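Local coordinates for protein BugD (PDB 2F5X) that binds aspartic acid between its two lobes and probably serves as a periplasmic solute receptor of the tripartite tricarboxylate transporter family, at residues Leu107-Pro112 against Gly276-Leu280. Sequence-based numbering, arbitrary orientation.
Sequences LVVDVP and GAEVL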
loop_
_atom_site.group_PDB
_atom_site.type_symbol
_atom_site.label_atom_id
_atom_site.label_comp_id
_atom_site.label_asym_id
_atom_site.label_seq_id
_atom_site.Cartn_x
_atom_site.Cartn_y
_atom_site.Cartn_z
ATOM N N LEU A 107 -8.962 1.071 10.635
ATOM C CA LEU A 107 -8.704 0.579 9.286
ATOM C C LEU A 107 -9.491 1.408 8.266
ATOM O O LEU A 107 -10.441 2.112 8.619
ATOM C CB LEU A 107 -9.025 -0.915 9.176
ATOM C CG LEU A 107 -7.960 -1.789 9.874
ATOM C CD1 LEU A 107 -8.506 -3.161 10.255
ATOM C CD2 LEU A 107 -6.700 -1.929 8.990
ATOM N N VAL A 108 -9.068 1.329 7.004
ATOM C CA VAL A 108 -9.557 2.228 5.960
ATOM C C VAL A 108 -10.019 1.426 4.735
ATOM O O VAL A 108 -11.223 1.325 4.463
ATOM C CB VAL A 108 -8.454 3.266 5.583
ATOM C CG1 VAL A 108 -8.912 4.200 4.472
ATOM C CG2 VAL A 108 -8.027 4.075 6.825
ATOM N N VAL A 109 -9.063 0.846 4.009
ATOM C CA VAL A 109 -9.357 0.053 2.817
ATOM C C VAL A 109 -8.418 -1.152 2.754
ATOM O O VAL A 109 -7.385 -1.174 3.422
ATOM C CB VAL A 109 -9.194 0.875 1.484
ATOM C CG1 VAL A 109 -10.258 1.956 1.348
ATOM C CG2 VAL A 109 -7.776 1.477 1.358
ATOM N N ASP A 110 -8.777 -2.135 1.933
ATOM C CA ASP A 110 -7.908 -3.268 1.627
ATOM C C ASP A 110 -7.790 -3.342 0.095
ATOM O O ASP A 110 -8.795 -3.495 -0.603
ATOM C CB ASP A 110 -8.516 -4.544 2.226
ATOM C CG ASP A 110 -7.624 -5.760 2.083
ATOM O OD1 ASP A 110 -6.463 -5.647 1.635
ATOM O OD2 ASP A 110 -8.031 -6.898 2.403
ATOM N N VAL A 111 -6.565 -3.208 -0.416
ATOM C CA VAL A 111 -6.325 -3.048 -1.859
ATOM C C VAL A 111 -5.537 -4.227 -2.411
ATOM O O VAL A 111 -4.464 -4.540 -1.900
ATOM C CB VAL A 111 -5.564 -1.723 -2.150
ATOM C CG1 VAL A 111 -5.478 -1.426 -3.664
ATOM C CG2 VAL A 111 -6.243 -0.552 -1.419
ATOM N N PRO A 112 -6.037 -4.859 -3.474
ATOM C CA PRO A 112 -5.307 -5.966 -4.098
ATOM C C PRO A 112 -4.210 -5.448 -5.017
ATOM O O PRO A 112 -4.179 -4.256 -5.348
ATOM C CB PRO A 112 -6.396 -6.697 -4.893
ATOM C CG PRO A 112 -7.378 -5.603 -5.276
ATOM C CD PRO A 112 -7.321 -4.588 -4.153
ATOM N N GLY A 276 -10.887 -0.903 -7.296
ATOM C CA GLY A 276 -10.713 -2.270 -6.829
ATOM C C GLY A 276 -10.432 -2.412 -5.345
ATOM O O GLY A 276 -10.131 -3.517 -4.867
ATOM N N ALA A 277 -10.547 -1.304 -4.616
ATOM C CA ALA A 277 -10.317 -1.305 -3.176
ATOM C C ALA A 277 -11.568 -1.700 -2.407
ATOM O O ALA A 277 -12.669 -1.225 -2.706
ATOM C CB ALA A 277 -9.819 0.059 -2.707
ATOM N N GLU A 278 -11.396 -2.582 -1.429
ATOM C CA GLU A 278 -12.467 -2.920 -0.500
ATOM C C GLU A 278 -12.445 -1.903 0.631
ATOM O O GLU A 278 -11.399 -1.685 1.236
ATOM C CB GLU A 278 -12.244 -4.320 0.083
ATOM C CG GLU A 278 -13.219 -4.654 1.212
ATOM C CD GLU A 278 -12.907 -5.951 1.937
ATOM O OE1 GLU A 278 -13.852 -6.511 2.541
ATOM O OE2 GLU A 278 -11.733 -6.399 1.933
ATOM N N VAL A 279 -13.589 -1.288 0.922
ATOM C CA VAL A 279 -13.667 -0.323 2.013
ATOM C C VAL A 279 -13.968 -1.083 3.301
ATOM O O VAL A 279 -14.902 -1.890 3.346
ATOM C CB VAL A 279 -14.739 0.774 1.752
ATOM C CG1 VAL A 279 -14.773 1.785 2.901
ATOM C CG2 VAL A 279 -14.462 1.494 0.435
ATOM N N LEU A 280 -13.162 -0.833 4.334
ATOM C CA LEU A 280 -13.274 -1.556 5.604
ATOM C C LEU A 280 -14.176 -0.781 6.567
ATOM O O LEU A 280 -13.791 -0.434 7.681
ATOM C CB LEU A 280 -11.871 -1.818 6.186
ATOM C CG LEU A 280 -10.962 -2.639 5.250
ATOM C CD1 LEU A 280 -9.568 -2.827 5.831
ATOM C CD2 LEU A 280 -11.595 -4.001 4.934
#
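Val109 and Val279 face each other as a non-hydrogen-bonded antiparallel pair where the short strand 278-279 joins strand 102-117. The long strand belongs to the mixed sheet of this periplasmic binding protein, and its Val111 side chain lies about 8 Å from the bound aspartic acid.

The apolar face packs closely at Val111, whose CG2 meets Ala277 CB at 3.8 Å. Val109 CB sits 3.4 Å from Glu278 O, but Val109 and Val279 side chains meet more loosely. Helix 266-274 covers this side: Phe268 touches Val109, and Met272 touches Ala277 and Val279. Gly276 closes that helix in a Schellman motif and leads into the short strand.

Asp110 and Glu278 form the hydrogen-bonded pair. Asp110 N reaches Glu278 O in the carbonyl plane at 2.8 Å, and Glu278 N returns a bond to Asp110 O. Two residues on, Leu280 N binds Val108 O from above the carbonyl plane.

The acidic pair, sharing the opposite face, is more open. Each CG is anti to its own backbone N (chi1 -174° and 172°). Asp110 OD2 and Glu278 OE2 come within 3.8 Å, like charges that solvent at exposed Glu278 probably screens. Beside them Leu280 packs closely over the strand backbone, its CD1 3.6 Å from Val109 O and 3.9 Å from Leu107 CB.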